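Local coordinates for Tox3 (PDB 6WES), which acts as a necrotrophic effector of the fungus Parastagonospora nodorum, probably provoking a Snn3-dependent host response, and is here the C-terminal part of a precursor, probably its mature domain, at residues H15-R20 and M127-I132; I23-K28 and A52-R57; D80-N85 and R93-L98. One frame throughout, in Å; residues are numbered along the deposited sequence.

Interaction 1. Residues H15-R20 and M127-I132; sequences HDCRER and MHEVCI
Glu129 sends its carboxylate straight into the turn Cys17-Arg20 and grips it by the backbone. Its CG stands anti to the backbone N (chi1 175°) and the chain runs on extended, so the two oxygens arrive under the amide of Glu19. That N-H is shared: Glu19 N lies 3.2 Å from Glu129 OE1 and 3.3 Å from Glu129 OE2, each oxygen using its syn lone pair. Arg18 N adds a weak, strongly bent bond to Glu129 OE1 at 3.0 Å, and OE2 is also hydrogen-bonded to the hydroxyl of Tyr96. The turn is closed from within by Cys17 N to Arg20 O.

Two residues earlier on strand 126-133, at Met127, the contact changes to carbon and sulfur packing against the His15 ring. Met127 lays CB over one face of the imidazole, off-centre toward the rim, with CB 3.5 Å from His15 CG. Beyond CG the methionine bends at its last torsion (chi3 -73°), curling CE round to His15 ND1 at 3.6 Å, while SD approaches the ring obliquely and also meets Cys17 SG at 3.9 Å. At the other end the aliphatic CG of Glu19 rests on Cys131 SG, 3.3 Å away, and its own carboxylate leads off from the contact.

Strands 2-16 and 126-133 do not pair; each borders strand 144-153, and at one end of the barrel side chains of strand 126-133 reach across to His15 and to the turn that follows strand 2-16. Two disulfides tie in here, Cys17 to Cys146 and Cys131 to Cys94. The buried Glu129 carboxylate therefore has backbone N-H groups and a tyrosine hydroxyl as partners, which would probably stabilise its charged form, and ties the backbone of the turn to strand 126-133 through one side chain.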
loop_
_atom_site.group_PDB
_atom_site.type_symbol
_atom_site.label_atom_id
_atom_site.label_comp_id
_atom_site.label_asym_id
_atom_site.label_seq_id
_atom_site.Cartn_x
_atom_site.Cartn_y
_atom_site.Cartn_z
ATOM N N HIS A 15 6.660 7.596 -10.978
ATOM C CA HIS A 15 8.076 7.436 -10.671
ATOM C C HIS A 15 8.922 7.514 -11.931
ATOM O O HIS A 15 8.500 7.107 -13.020
ATOM C CB HIS A 15 8.327 6.086 -9.975
ATOM C CG HIS A 15 7.784 6.043 -8.582
ATOM N ND1 HIS A 15 6.479 5.706 -8.299
ATOM C CD2 HIS A 15 8.352 6.373 -7.400
ATOM C CE1 HIS A 15 6.264 5.818 -6.995
ATOM N NE2 HIS A 15 7.396 6.207 -6.426
ATOM N N ASP A 16 10.148 7.990 -11.745
ATOM C CA ASP A 16 11.142 8.058 -12.812
ATOM C C ASP A 16 12.310 7.175 -12.418
ATOM O O ASP A 16 12.861 7.309 -11.321
ATOM C CB ASP A 16 11.569 9.507 -13.019
ATOM C CG ASP A 16 10.417 10.363 -13.446
ATOM O OD1 ASP A 16 9.629 9.936 -14.313
ATOM O OD2 ASP A 16 10.277 11.493 -12.909
ATOM N N CYS A 17 12.642 6.238 -13.287
ATOM C CA CYS A 17 13.653 5.237 -12.989
ATOM C C CYS A 17 14.784 5.352 -14.007
ATOM O O CYS A 17 14.741 6.188 -14.918
ATOM C CB CYS A 17 13.031 3.834 -12.987
ATOM S SG CYS A 17 11.719 3.572 -11.726
ATOM N N ARG A 18 15.803 4.495 -13.856
ATOM C CA ARG A 18 16.988 4.647 -14.702
ATOM C C ARG A 18 16.680 4.332 -16.158
ATOM O O ARG A 18 17.196 4.999 -17.063
ATOM C CB ARG A 18 18.164 3.801 -14.199
ATOM C CG ARG A 18 19.411 3.996 -15.080
ATOM C CD ARG A 18 20.690 3.541 -14.410
ATOM N NE ARG A 18 20.892 4.187 -13.112
ATOM C CZ ARG A 18 21.934 3.938 -12.321
ATOM N NH1 ARG A 18 22.871 3.072 -12.705
ATOM N NH2 ARG A 18 22.041 4.553 -11.152
ATOM N N GLU A 19 15.870 3.305 -16.414
ATOM C CA GLU A 19 15.598 2.873 -17.779
ATOM C C GLU A 19 14.274 3.368 -18.334
ATOM O O GLU A 19 14.105 3.372 -19.555
ATOM C CB GLU A 19 15.636 1.343 -17.891
ATOM C CG GLU A 19 17.002 0.752 -17.619
ATOM C CD GLU A 19 18.033 1.188 -18.626
ATOM O OE1 GLU A 19 17.680 1.324 -19.818
ATOM O OE2 GLU A 19 19.187 1.425 -18.213
ATOM N N ARG A 20 13.344 3.792 -17.482
ATOM C CA ARG A 20 12.025 4.216 -17.925
ATOM C C ARG A 20 11.523 5.295 -16.980
ATOM O O ARG A 20 11.696 5.181 -15.763
ATOM C CB ARG A 20 11.026 3.056 -17.899
ATOM C CG ARG A 20 9.668 3.468 -18.420
ATOM C CD ARG A 20 8.761 2.293 -18.583
ATOM N NE ARG A 20 9.430 1.195 -19.280
ATOM C CZ ARG A 20 8.991 0.641 -20.407
ATOM N NH1 ARG A 20 7.863 1.069 -20.965
ATOM N NH2 ARG A 20 9.675 -0.350 -20.968
ATOM N N MET A 127 9.706 3.492 -5.382
ATOM C CA MET A 127 9.782 2.481 -6.422
ATOM C C MET A 127 11.233 2.087 -6.605
ATOM O O MET A 127 12.148 2.882 -6.360
ATOM C CB MET A 127 9.212 2.965 -7.757
ATOM C CG MET A 127 9.122 1.853 -8.825
ATOM S SD MET A 127 8.276 2.352 -10.338
ATOM C CE MET A 127 6.593 2.377 -9.669
ATOM N N HIS A 128 11.431 0.846 -7.025
ATOM C CA HIS A 128 12.733 0.211 -7.094
ATOM C C HIS A 128 12.788 -0.560 -8.402
ATOM O O HIS A 128 11.790 -1.162 -8.801
ATOM C CB HIS A 128 12.849 -0.705 -5.853
ATOM C CG HIS A 128 12.570 0.030 -4.575
ATOM N ND1 HIS A 128 13.574 0.610 -3.835
ATOM C CD2 HIS A 128 11.405 0.344 -3.946
ATOM C CE1 HIS A 128 13.049 1.231 -2.792
ATOM N NE2 HIS A 128 11.731 1.094 -2.841
ATOM N N GLU A 129 13.923 -0.499 -9.100
ATOM C CA GLU A 129 14.029 -1.045 -10.452
ATOM C C GLU A 129 15.302 -1.877 -10.580
ATOM O O GLU A 129 16.360 -1.488 -10.076
ATOM C CB GLU A 129 14.101 0.120 -11.493
ATOM C CG GLU A 129 14.327 -0.290 -12.975
ATOM C CD GLU A 129 14.679 0.891 -13.928
ATOM O OE1 GLU A 129 15.738 1.496 -13.739
ATOM O OE2 GLU A 129 13.907 1.200 -14.854
ATOM N N VAL A 130 15.214 -3.024 -11.263
ATOM C CA VAL A 130 16.399 -3.776 -11.677
ATOM C C VAL A 130 16.212 -4.176 -13.135
ATOM O O VAL A 130 15.147 -4.680 -13.507
ATOM C CB VAL A 130 16.682 -4.994 -10.757
ATOM C CG1 VAL A 130 15.468 -5.912 -10.611
ATOM C CG2 VAL A 130 17.954 -5.761 -11.191
ATOM N N CYS A 131 17.211 -3.910 -13.970
ATOM C CA CYS A 131 17.100 -4.186 -15.398
ATOM C C CYS A 131 18.262 -5.040 -15.894
ATOM O O CYS A 131 19.386 -4.941 -15.398
ATOM C CB CYS A 131 17.101 -2.917 -16.248
ATOM S SG CYS A 131 15.778 -1.807 -15.858
ATOM N N ILE A 132 17.980 -5.866 -16.897
ATOM C CA ILE A 132 19.009 -6.648 -17.575
ATOM C C ILE A 132 18.707 -6.664 -19.069
ATOM O O ILE A 132 17.548 -6.614 -19.495
ATOM C CB ILE A 132 19.094 -8.084 -16.999
ATOM C CG1 ILE A 132 20.247 -8.862 -17.628
ATOM C CG2 ILE A 132 17.804 -8.852 -17.233
ATOM C CD1 ILE A 132 20.594 -10.131 -16.868
#

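Interaction 2. Residues I23-K28 and A52-R57; sequences IQRDVK and ALNVDR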
loop_
_atom_site.group_PDB
_atom_site.type_symbol
_atom_site.label_atom_id
_atom_site.label_comp_id
_atom_site.label_asym_id
_atom_site.label_seq_id
_atom_site.Cartn_x
_atom_site.Cartn_y
_atom_site.Cartn_z
ATOM N N ILE A 23 6.361 6.336 -14.887
ATOM C CA ILE A 23 5.647 5.110 -14.550
ATOM C C ILE A 23 4.572 5.466 -13.539
ATOM O O ILE A 23 4.874 5.801 -12.392
ATOM C CB ILE A 23 6.600 4.049 -13.988
ATOM C CG1 ILE A 23 7.750 3.783 -14.970
ATOM C CG2 ILE A 23 5.819 2.799 -13.656
ATOM C CD1 ILE A 23 8.832 2.878 -14.394
ATOM N N GLN A 24 3.317 5.349 -13.940
ATOM C CA GLN A 24 2.198 5.616 -13.050
ATOM C C GLN A 24 1.591 4.311 -12.544
ATOM O O GLN A 24 1.438 3.344 -13.302
ATOM C CB GLN A 24 1.127 6.428 -13.767
ATOM C CG GLN A 24 -0.053 6.811 -12.857
ATOM C CD GLN A 24 -0.943 7.841 -13.501
ATOM O OE1 GLN A 24 -0.526 8.979 -13.703
ATOM N NE2 GLN A 24 -2.163 7.447 -13.846
ATOM N N ARG A 25 1.248 4.277 -11.263
ATOM C CA ARG A 25 0.597 3.114 -10.674
ATOM C C ARG A 25 -0.472 3.565 -9.695
ATOM O O ARG A 25 -0.261 4.516 -8.938
ATOM C CB ARG A 25 1.594 2.274 -9.863
ATOM C CG ARG A 25 2.776 1.733 -10.666
ATOM C CD ARG A 25 2.426 0.397 -11.286
ATOM N NE ARG A 25 1.663 0.549 -12.513
ATOM C CZ ARG A 25 1.020 -0.461 -13.095
ATOM N NH1 ARG A 25 0.340 -0.274 -14.217
ATOM N NH2 ARG A 25 1.067 -1.667 -12.552
ATOM N N ASP A 26 -1.594 2.842 -9.676
ATOM C CA ASP A 26 -2.638 2.989 -8.667
ATOM C C ASP A 26 -2.571 1.776 -7.746
ATOM O O ASP A 26 -2.496 0.644 -8.223
ATOM C CB ASP A 26 -4.030 3.015 -9.314
ATOM C CG ASP A 26 -4.381 4.350 -9.926
ATOM O OD1 ASP A 26 -3.483 5.194 -10.067
ATOM O OD2 ASP A 26 -5.558 4.558 -10.310
ATOM N N VAL A 27 -2.620 2.014 -6.439
ATOM C CA VAL A 27 -2.617 0.958 -5.431
ATOM C C VAL A 27 -3.819 1.199 -4.533
ATOM O O VAL A 27 -3.996 2.315 -4.027
ATOM C CB VAL A 27 -1.317 0.980 -4.606
ATOM C CG1 VAL A 27 -1.329 -0.127 -3.561
ATOM C CG2 VAL A 27 -0.110 0.813 -5.517
ATOM N N LYS A 28 -4.654 0.187 -4.353
ATOM C CA LYS A 28 -5.830 0.323 -3.500
ATOM C C LYS A 28 -5.854 -0.801 -2.478
ATOM O O LYS A 28 -5.521 -1.953 -2.790
ATOM C CB LYS A 28 -7.128 0.281 -4.321
ATOM C CG LYS A 28 -7.285 1.424 -5.305
ATOM C CD LYS A 28 -8.562 1.263 -6.087
ATOM C CE LYS A 28 -8.679 2.305 -7.197
ATOM N NZ LYS A 28 -9.973 2.150 -7.942
ATOM N N ALA A 52 -7.135 -4.404 -2.731
ATOM C CA ALA A 52 -8.202 -4.013 -3.641
ATOM C C ALA A 52 -7.705 -3.801 -5.065
ATOM O O ALA A 52 -8.432 -4.109 -6.009
ATOM C CB ALA A 52 -8.938 -2.761 -3.126
ATOM N N LEU A 53 -6.477 -3.320 -5.245
ATOM C CA LEU A 53 -5.878 -3.220 -6.577
ATOM C C LEU A 53 -4.370 -3.158 -6.433
ATOM O O LEU A 53 -3.856 -2.274 -5.741
ATOM C CB LEU A 53 -6.354 -1.966 -7.306
ATOM C CG LEU A 53 -5.623 -1.715 -8.630
ATOM C CD1 LEU A 53 -5.989 -2.781 -9.632
ATOM C CD2 LEU A 53 -5.954 -0.339 -9.170
ATOM N N ASN A 54 -3.673 -4.057 -7.126
ATOM C CA ASN A 54 -2.227 -4.038 -7.338
ATOM C C ASN A 54 -1.394 -4.353 -6.109
ATOM O O ASN A 54 -0.190 -4.101 -6.113
ATOM C CB ASN A 54 -1.738 -2.750 -8.006
ATOM C CG ASN A 54 -2.028 -2.734 -9.481
ATOM O OD1 ASN A 54 -2.098 -3.790 -10.120
ATOM N ND2 ASN A 54 -2.199 -1.547 -10.040
ATOM N N VAL A 55 -1.947 -4.936 -5.057
ATOM C CA VAL A 55 -1.130 -5.340 -3.919
ATOM C C VAL A 55 -0.839 -6.829 -4.012
ATOM O O VAL A 55 -1.755 -7.661 -3.929
ATOM C CB VAL A 55 -1.775 -4.979 -2.574
ATOM C CG1 VAL A 55 -0.817 -5.344 -1.429
ATOM C CG2 VAL A 55 -2.129 -3.518 -2.529
ATOM N N ASP A 56 0.443 -7.159 -4.162
ATOM C CA ASP A 56 0.880 -8.548 -4.186
ATOM C C ASP A 56 1.102 -9.114 -2.792
ATOM O O ASP A 56 0.936 -10.323 -2.583
ATOM C CB ASP A 56 2.157 -8.637 -5.019
ATOM C CG ASP A 56 1.902 -8.251 -6.455
ATOM O OD1 ASP A 56 1.145 -8.985 -7.093
ATOM O OD2 ASP A 56 2.370 -7.195 -6.944
ATOM N N ARG A 57 1.472 -8.276 -1.830
ATOM C CA ARG A 57 1.651 -8.699 -0.443
ATOM C C ARG A 57 1.792 -7.437 0.381
ATOM O O ARG A 57 2.096 -6.362 -0.148
ATOM C CB ARG A 57 2.866 -9.618 -0.237
ATOM C CG ARG A 57 4.178 -9.016 -0.664
ATOM C CD ARG A 57 5.354 -9.995 -0.493
ATOM N NE ARG A 57 6.540 -9.415 -1.098
ATOM C CZ ARG A 57 7.387 -8.608 -0.462
ATOM N NH1 ARG A 57 7.206 -8.318 0.821
ATOM N NH2 ARG A 57 8.418 -8.081 -1.125
#
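Lys28 faces both Ala52 and Leu53, a classic beta bulge at the end of the antiparallel hairpin formed by strands 23-36 and 45-53, where the second strand turns a corner. Three backbone hydrogen bonds make the bulge. Lys28 N gives a nearly straight bond to Leu53 O at 2.9 Å, met on a lone pair. In return Lys28 O accepts from Ala52 N at 2.9 Å and from Leu53 N at 3.0 Å, both donors sitting above the same face of its carbonyl plane. A CA-H...O contact from Val27 CA to Leu53 O continues the join.

The apolar contacts lie on two sides of the strand. Lys28 CB packs against Leu53 CB at 3.8 Å and also touches the methyl of Ala52, and the extended lysine chain carries NZ away to Glu158 O. Leu53 CD2 lies against Asp26 CB, whose carboxylate is turned to Arg12 in a salt bridge. Val27 points the other way: its CG1, anti to the backbone N (chi1 -180°), meets Val55 CG2 at 3.6 Å, the two side chains crossing at about a right angle.

Past the bulge, where strand pairing stops, a side chain takes over the bonding. Asn54 ND2 donates to Asp26 O at 2.9 Å, nearly along the C=O axis, with the oxygen lying in the plane of the asparagine amide.

Interaction 3. Residues D80-N85 and R93-L98; sequences DFCLMN and RCLYQL
Asp80 OD1 is gripped from two directions, by Gln97 NE2 at 2.8 Å and by a water that donates to it. The Gln97 amide comes in on the syn side, and the carboxylate oxygen lies in the plane of that amide, although the two flat groups are turned 45° against each other. Both side chains run alongside and point the same way; Gln97, with CG anti to the backbone N (chi1 -177°), stays extended to reach OD1. The same water donates a longer bond to Tyr96 O, bridging side chain and main chain, and Asp80 N is itself held by Asp56 OD2.

Strands 72-85 and 92-105 form an antiparallel beta hairpin, part of the barrel wall. Phe81 with Tyr96 and Leu83 with Cys94 are its hydrogen-bonded pairs here, the shortest bond being Tyr96 N to Phe81 O at 2.8 Å; Cys82 with Leu95 is a non-hydrogen-bonded pair between them.

On the face carrying Phe81, Leu83 and Tyr96, the phenylalanine takes the crowded position between its N and carbonyl carbon (chi1 59°). This swings the ring across the strand gap onto Tyr96 CB, which sits over one face and lies 3.4 Å from Phe81 CZ. The ring planes differ by little, but the displacement is large, centroids 5.2 Å apart, and the main contact is CB over the face, not ring on ring. Leu83 CD1 crosses to Tyr96 CE2 at 3.5 Å, approaching that ring obliquely.

On the other face Cys82 SG, in a disulfide with Cys137, touches Leu95 CD1 at 3.6 Å. Farther along the same face, Met84 SD lies 4.1 Å from Arg93 NE; that nitrogen is buried by the contact without a partner in the model, while Arg93 NH1 reaches Asp135 O.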
loop_
_atom_site.group_PDB
_atom_site.type_symbol
_atom_site.label_atom_id
_atom_site.label_comp_id
_atom_site.label_asym_id
_atom_site.label_seq_id
_atom_site.Cartn_x
_atom_site.Cartn_y
_atom_site.Cartn_z
ATOM N N ASP A 80 4.619 -5.701 -7.449
ATOM C CA ASP A 80 5.691 -6.072 -8.374
ATOM C C ASP A 80 5.162 -6.098 -9.808
ATOM O O ASP A 80 4.050 -6.573 -10.053
ATOM C CB ASP A 80 6.240 -7.468 -8.023
ATOM C CG ASP A 80 6.705 -7.562 -6.579
ATOM O OD1 ASP A 80 7.523 -6.713 -6.179
ATOM O OD2 ASP A 80 6.238 -8.465 -5.832
ATOM N N PHE A 81 5.940 -5.575 -10.758
ATOM C CA PHE A 81 5.535 -5.644 -12.161
ATOM C C PHE A 81 6.771 -5.575 -13.037
ATOM O O PHE A 81 7.828 -5.139 -12.598
ATOM C CB PHE A 81 4.519 -4.541 -12.545
ATOM C CG PHE A 81 5.022 -3.140 -12.329
ATOM C CD1 PHE A 81 5.035 -2.583 -11.064
ATOM C CD2 PHE A 81 5.480 -2.380 -13.398
ATOM C CE1 PHE A 81 5.507 -1.294 -10.859
ATOM C CE2 PHE A 81 5.964 -1.093 -13.197
ATOM C CZ PHE A 81 5.965 -0.552 -11.936
ATOM N N CYS A 82 6.613 -6.014 -14.283
ATOM C CA CYS A 82 7.700 -6.099 -15.251
ATOM C C CYS A 82 7.403 -5.194 -16.441
ATOM O O CYS A 82 6.248 -5.030 -16.847
ATOM C CB CYS A 82 7.880 -7.540 -15.768
ATOM S SG CYS A 82 8.818 -8.713 -14.698
ATOM N N LEU A 83 8.456 -4.606 -17.005
ATOM C CA LEU A 83 8.336 -3.869 -18.253
ATOM C C LEU A 83 9.477 -4.300 -19.158
ATOM O O LEU A 83 10.561 -4.671 -18.696
ATOM C CB LEU A 83 8.402 -2.344 -18.079
ATOM C CG LEU A 83 7.307 -1.688 -17.201
ATOM C CD1 LEU A 83 7.646 -0.265 -16.888
ATOM C CD2 LEU A 83 5.943 -1.792 -17.858
ATOM N N MET A 84 9.235 -4.218 -20.456
ATOM C CA MET A 84 10.219 -4.624 -21.443
ATOM C C MET A 84 10.358 -3.534 -22.492
ATOM O O MET A 84 9.370 -2.904 -22.882
ATOM C CB MET A 84 9.779 -5.908 -22.112
ATOM C CG MET A 84 10.634 -6.284 -23.294
ATOM S SD MET A 84 10.435 -8.009 -23.715
ATOM C CE MET A 84 8.969 -7.975 -24.733
ATOM N N ASN A 85 11.595 -3.292 -22.910
ATOM C CA ASN A 85 11.902 -2.425 -24.040
ATOM C C ASN A 85 12.328 -3.355 -25.169
ATOM O O ASN A 85 13.454 -3.866 -25.151
ATOM C CB ASN A 85 13.050 -1.484 -23.666
ATOM C CG ASN A 85 13.472 -0.563 -24.805
ATOM O OD1 ASN A 85 13.217 -0.828 -25.981
ATOM N ND2 ASN A 85 14.153 0.524 -24.453
ATOM N N ARG A 93 14.860 -5.962 -20.062
ATOM C CA ARG A 93 13.745 -6.371 -19.228
ATOM C C ARG A 93 13.975 -5.872 -17.814
ATOM O O ARG A 93 15.055 -6.068 -17.246
ATOM C CB ARG A 93 13.594 -7.887 -19.237
ATOM C CG ARG A 93 13.460 -8.445 -20.648
ATOM C CD ARG A 93 12.874 -9.839 -20.651
ATOM N NE ARG A 93 11.504 -9.843 -20.157
ATOM C CZ ARG A 93 10.734 -10.925 -20.125
ATOM N NH1 ARG A 93 11.206 -12.085 -20.563
ATOM N NH2 ARG A 93 9.497 -10.843 -19.650
ATOM N N CYS A 94 12.967 -5.209 -17.261
ATOM C CA CYS A 94 13.100 -4.568 -15.961
ATOM C C CYS A 94 12.013 -5.056 -15.028
ATOM O O CYS A 94 10.836 -5.085 -15.394
ATOM C CB CYS A 94 12.975 -3.047 -16.092
ATOM S SG CYS A 94 14.262 -2.300 -17.144
ATOM N N LEU A 95 12.398 -5.359 -13.804
ATOM C CA LEU A 95 11.455 -5.666 -12.745
ATOM C C LEU A 95 11.363 -4.461 -11.819
ATOM O O LEU A 95 12.383 -3.885 -11.440
ATOM C CB LEU A 95 11.947 -6.876 -11.948
ATOM C CG LEU A 95 10.998 -7.256 -10.813
ATOM C CD1 LEU A 95 9.641 -7.715 -11.318
ATOM C CD2 LEU A 95 11.629 -8.322 -9.951
ATOM N N TYR A 96 10.149 -4.090 -11.469
ATOM C CA TYR A 96 9.870 -2.940 -10.621
ATOM C C TYR A 96 9.140 -3.399 -9.380
ATOM O O TYR A 96 8.315 -4.314 -9.438
ATOM C CB TYR A 96 8.960 -1.944 -11.333
ATOM C CG TYR A 96 9.660 -1.362 -12.508
ATOM C CD1 TYR A 96 10.443 -0.225 -12.377
ATOM C CD2 TYR A 96 9.554 -1.970 -13.753
ATOM C CE1 TYR A 96 11.127 0.291 -13.472
ATOM C CE2 TYR A 96 10.225 -1.482 -14.826
ATOM C CZ TYR A 96 11.009 -0.352 -14.674
ATOM O OH TYR A 96 11.693 0.127 -15.767
ATOM N N GLN A 97 9.443 -2.761 -8.264
ATOM C CA GLN A 97 8.707 -2.988 -7.031
ATOM C C GLN A 97 8.312 -1.647 -6.430
ATOM O O GLN A 97 9.181 -0.801 -6.154
ATOM C CB GLN A 97 9.569 -3.755 -6.049
ATOM C CG GLN A 97 8.819 -4.093 -4.770
ATOM C CD GLN A 97 9.603 -5.072 -3.943
ATOM O OE1 GLN A 97 10.339 -4.678 -3.033
ATOM N NE2 GLN A 97 9.457 -6.357 -4.256
ATOM N N LEU A 98 7.014 -1.461 -6.237
ATOM C CA LEU A 98 6.453 -0.255 -5.643
ATOM C C LEU A 98 6.084 -0.567 -4.201
ATOM O O LEU A 98 5.453 -1.599 -3.922
ATOM C CB LEU A 98 5.203 0.145 -6.415
ATOM C CG LEU A 98 4.397 1.321 -5.866
ATOM C CD1 LEU A 98 5.276 2.591 -5.781
ATOM C CD2 LEU A 98 3.217 1.539 -6.772
HETATM O O HOH W 1 9.518 -6.769 -7.617
#

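How the interactions relate
All three contacts involve strands of one antiparallel sheet, but they join it differently. Interactions 2 and 3 each zip up a hairpin through the backbone, regular and long in 80-85/93-98, short and bulged in 23-28/52-57. Interaction 1 has no backbone-to-backbone bonds; side chains of one strand meet a strand end and the loop after it. All are partly buried: half the touching residues of interaction 1 are buried, fewer in interactions 2 and 3, although interaction 2 sits nearest the chain centre. Interactions 1 and 3, centres about 8 Å apart, share the Cys94-Cys131 disulfide. His15 N bonds to Ile23 O between interactions 1 and 2; Arg25 packs on Phe81 and Leu98 between 2 and 3.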